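Local coordinates for 4-hydroxy-3-methylbut-2-enyl diphosphate reductase (Aquifex aeolicus, PDB 3DNF), which reduces (E)-4-hydroxy-3-methylbut-2-enyl diphosphate to isopentenyl and dimethylallyl diphosphate with an iron-sulfur cluster, the last step of the non-mevalonate isoprenoid pathway, at residues Arg18-Ser30 against Gly88-Lys100. Numbering follows the deposited sequence.
With F3S (Fe3-s4 cluster), chain E.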
# COMPACT_ATOMS: atom_id res chain seq x y z
N ARG B 18 30.75 8.86 1.56
CA ARG B 18 30.79 10.20 0.95
C ARG B 18 30.94 11.28 2.03
O ARG B 18 31.78 12.19 1.87
CB ARG B 18 29.51 10.42 0.14
CG ARG B 18 29.30 11.83 -0.35
CD ARG B 18 28.09 11.90 -1.26
NE ARG B 18 27.90 13.25 -1.78
CZ ARG B 18 27.24 14.23 -1.15
NH1 ARG B 18 26.72 14.02 0.05
NH2 ARG B 18 27.13 15.41 -1.75
N ALA B 19 30.16 11.19 3.11
CA ALA B 19 30.27 12.16 4.23
C ALA B 19 31.68 12.18 4.83
O ALA B 19 32.24 13.27 5.09
CB ALA B 19 29.23 11.90 5.30
N VAL B 20 32.25 10.99 5.04
CA VAL B 20 33.62 10.85 5.62
C VAL B 20 34.64 11.54 4.72
O VAL B 20 35.50 12.28 5.22
CB VAL B 20 33.97 9.38 5.96
CG1 VAL B 20 35.44 9.19 6.29
CG2 VAL B 20 33.15 8.95 7.13
N LYS B 21 34.51 11.28 3.43
CA LYS B 21 35.43 11.82 2.44
C LYS B 21 35.28 13.34 2.34
O LYS B 21 36.28 14.05 2.27
CB LYS B 21 35.26 11.14 1.07
CG LYS B 21 36.45 11.40 0.15
CD LYS B 21 36.80 10.20 -0.71
CE LYS B 21 38.21 10.34 -1.30
NZ LYS B 21 39.28 10.38 -0.26
N LEU B 22 34.05 13.85 2.39
CA LEU B 22 33.84 15.30 2.38
C LEU B 22 34.46 15.94 3.62
O LEU B 22 34.99 17.04 3.57
CB LEU B 22 32.33 15.64 2.35
CG LEU B 22 31.64 15.37 1.00
CD1 LEU B 22 30.16 15.63 1.11
CD2 LEU B 22 32.22 16.23 -0.15
N ALA B 23 34.35 15.25 4.75
CA ALA B 23 34.89 15.75 6.02
C ALA B 23 36.42 15.83 5.90
O ALA B 23 37.03 16.85 6.24
CB ALA B 23 34.50 14.78 7.14
N GLU B 24 37.02 14.77 5.40
CA GLU B 24 38.47 14.74 5.27
C GLU B 24 38.93 15.82 4.30
O GLU B 24 39.92 16.57 4.57
CB GLU B 24 38.92 13.35 4.86
CG GLU B 24 38.75 12.27 5.97
CD GLU B 24 38.97 10.85 5.41
OE1 GLU B 24 39.07 10.67 4.16
OE2 GLU B 24 38.99 9.88 6.20
N GLU B 25 38.22 15.93 3.18
CA GLU B 25 38.64 16.90 2.15
C GLU B 25 38.50 18.35 2.61
O GLU B 25 39.28 19.22 2.16
CB GLU B 25 37.94 16.65 0.80
CG GLU B 25 38.52 15.45 0.02
CD GLU B 25 39.39 15.83 -1.20
OE1 GLU B 25 40.11 16.86 -1.19
OE2 GLU B 25 39.37 15.04 -2.18
N SER B 26 37.55 18.63 3.49
CA SER B 26 37.33 20.02 3.99
C SER B 26 38.51 20.60 4.74
O SER B 26 38.65 21.82 4.85
CB SER B 26 36.09 20.15 4.88
OG SER B 26 36.23 19.49 6.14
N LEU B 27 39.40 19.74 5.24
CA LEU B 27 40.61 20.21 5.93
C LEU B 27 41.47 21.07 4.99
O LEU B 27 42.14 21.95 5.47
CB LEU B 27 41.42 19.01 6.41
CG LEU B 27 40.76 18.28 7.60
CD1 LEU B 27 41.50 16.91 7.69
CD2 LEU B 27 40.98 19.06 8.86
N LYS B 28 41.44 20.80 3.68
CA LYS B 28 42.27 21.45 2.68
C LYS B 28 41.73 22.80 2.25
O LYS B 28 42.36 23.50 1.48
CB LYS B 28 42.48 20.55 1.46
CG LYS B 28 43.47 19.41 1.71
CD LYS B 28 43.41 18.32 0.65
CE LYS B 28 44.54 17.32 0.86
NZ LYS B 28 44.32 16.14 -0.03
N GLU B 29 40.56 23.19 2.75
CA GLU B 29 39.94 24.48 2.39
C GLU B 29 39.52 25.26 3.64
O GLU B 29 38.98 26.37 3.54
CB GLU B 29 38.70 24.26 1.49
CG GLU B 29 37.63 23.37 2.15
CD GLU B 29 36.30 23.18 1.35
OE1 GLU B 29 35.73 24.19 0.88
OE2 GLU B 29 35.81 22.00 1.28
N SER B 30 39.76 24.70 4.82
CA SER B 30 39.33 25.31 6.06
C SER B 30 40.39 26.10 6.80
O SER B 30 41.35 25.54 7.37
CB SER B 30 38.75 24.23 6.99
OG SER B 30 37.55 23.71 6.40
N GLY B 88 28.19 32.64 10.42
CA GLY B 88 29.45 32.91 9.71
C GLY B 88 30.31 31.67 9.63
O GLY B 88 31.54 31.76 9.56
N LEU B 89 29.67 30.51 9.64
CA LEU B 89 30.38 29.26 9.55
C LEU B 89 30.48 28.82 8.09
O LEU B 89 29.54 29.06 7.31
CB LEU B 89 29.65 28.22 10.39
CG LEU B 89 29.44 28.48 11.88
CD1 LEU B 89 28.43 27.47 12.45
CD2 LEU B 89 30.77 28.42 12.60
N LYS B 90 31.60 28.18 7.71
CA LYS B 90 31.64 27.46 6.45
C LYS B 90 30.90 26.13 6.60
O LYS B 90 31.36 25.24 7.34
CB LYS B 90 33.09 27.24 6.00
CG LYS B 90 33.22 26.36 4.76
CD LYS B 90 34.69 26.22 4.30
CE LYS B 90 35.11 27.52 3.58
NZ LYS B 90 36.48 27.41 2.98
N VAL B 91 29.77 26.01 5.90
CA VAL B 91 28.86 24.88 6.08
C VAL B 91 29.08 23.95 4.91
O VAL B 91 28.87 24.33 3.73
CB VAL B 91 27.38 25.32 6.19
CG1 VAL B 91 26.49 24.05 6.30
CG2 VAL B 91 27.20 26.26 7.42
N ILE B 92 29.54 22.75 5.23
CA ILE B 92 29.66 21.67 4.25
C ILE B 92 28.48 20.71 4.39
O ILE B 92 28.30 20.07 5.42
CB ILE B 92 30.95 20.87 4.44
CG1 ILE B 92 32.18 21.79 4.68
CG2 ILE B 92 31.15 19.82 3.31
CD1 ILE B 92 33.06 22.07 3.51
N ASP B 93 27.71 20.59 3.32
CA ASP B 93 26.51 19.77 3.39
C ASP B 93 26.85 18.36 2.94
O ASP B 93 26.91 18.12 1.74
CB ASP B 93 25.37 20.31 2.54
CG ASP B 93 24.07 19.53 2.74
OD1 ASP B 93 24.05 18.66 3.63
OD2 ASP B 93 23.07 19.88 2.09
N ALA B 94 26.95 17.43 3.90
CA ALA B 94 27.23 16.04 3.57
C ALA B 94 25.98 15.16 3.76
O ALA B 94 26.09 13.95 3.87
CB ALA B 94 28.41 15.50 4.39
N THR B 95 24.80 15.76 3.80
CA THR B 95 23.56 14.99 3.72
C THR B 95 23.60 13.98 2.56
O THR B 95 23.94 14.33 1.44
CB THR B 95 22.35 15.93 3.49
OG1 THR B 95 22.36 16.92 4.50
CG2 THR B 95 21.02 15.13 3.59
N CYS B 96 23.25 12.73 2.84
CA CYS B 96 23.22 11.71 1.76
C CYS B 96 22.28 12.16 0.62
O CYS B 96 21.17 12.66 0.92
CB CYS B 96 22.77 10.35 2.32
SG CYS B 96 22.82 9.01 1.10
N PRO B 97 22.70 12.02 -0.66
CA PRO B 97 21.84 12.30 -1.83
C PRO B 97 20.49 11.59 -1.70
O PRO B 97 19.47 12.15 -2.10
CB PRO B 97 22.67 11.76 -3.00
CG PRO B 97 24.09 12.00 -2.52
CD PRO B 97 24.04 11.55 -1.10
N TYR B 98 20.46 10.41 -1.08
CA TYR B 98 19.19 9.67 -0.94
C TYR B 98 18.29 10.24 0.14
O TYR B 98 17.08 10.11 0.07
CB TYR B 98 19.41 8.17 -0.74
CG TYR B 98 20.29 7.62 -1.83
CD1 TYR B 98 20.11 8.02 -3.16
CD2 TYR B 98 21.34 6.76 -1.55
CE1 TYR B 98 20.95 7.56 -4.18
CE2 TYR B 98 22.18 6.28 -2.56
CZ TYR B 98 21.97 6.70 -3.87
OH TYR B 98 22.78 6.23 -4.89
N VAL B 99 18.88 10.88 1.13
CA VAL B 99 18.12 11.62 2.14
C VAL B 99 17.60 12.89 1.52
O VAL B 99 16.44 13.25 1.72
CB VAL B 99 18.99 11.87 3.43
CG1 VAL B 99 18.30 12.87 4.39
CG2 VAL B 99 19.25 10.55 4.21
N LYS B 100 18.43 13.59 0.75
CA LYS B 100 17.96 14.74 -0.01
C LYS B 100 16.78 14.41 -0.93
O LYS B 100 15.90 15.24 -1.12
CB LYS B 100 19.06 15.38 -0.84
CG LYS B 100 20.17 16.14 -0.04
CD LYS B 100 19.65 17.19 0.98
CE LYS B 100 18.73 18.20 0.36
NZ LYS B 100 18.23 19.13 1.38
FE1 F3S E . 21.46 4.70 2.22
FE3 F3S E . 22.47 7.21 2.25
FE4 F3S E . 23.39 5.33 3.55
S1 F3S E . 20.29 6.60 2.51
S2 F3S E . 22.21 3.59 4.08
S3 F3S E . 23.48 5.37 1.38
S4 F3S E . 23.66 7.39 4.21
O HOH W 1 26.69 12.01 1.90
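The guanidinium of Arg18 is sandwiched between Pro97 and Leu22: CG of Pro97 lies over one face, offset toward the rim, and CD1 of Leu22 sits over the centre of the other. CG of Arg18 is anti to the backbone N (chi1 170°) and the chain runs extended to NE, which carries the group across the proline ring. In the guanidinium plane, Arg18 NH1 donates to a water at 2.7 Å, and that water donates to Ala94 O. Thr95 O also lies 3.1 Å from Arg18 NH1. A leucine here would probably leave the water without its NH1 donor and the carbonyls of Ala94 and Thr95 without a nearby positive charge. Further along, CB of Ala94 meets CB of Ala19 at 3.8 Å and also touches CD1 of Leu22, and the small alanines let the backbones close to 5.0 Å between their CA atoms. Helix 14-26 here packs on strand 90-93, an outermost strand of a four-stranded parallel sheet in one lobe of the trilobal α/β fold, their local axes running roughly antiparallel (153°). CD1 of Ile92 meets CB of Ser26 and OE2 of Glu29, the Glu29 and Ile92 side chains coming from opposite directions. At the far end of the contact, Lys90, bent at chi3 (-77°), donates through NZ to Glu29 O at 2.8 Å from above the carbonyl plane, with a long salt bridge to OE1. Behind these, Ser30 OG bonds Ser26 O and Thr68, while an Asx turn at Asp93, whose OD1 takes both N and OG1 of Thr95, lies just before Cys96. There SG binds a cluster iron at 2.2 Å and caps helix 97-111 by accepting from Tyr98 N.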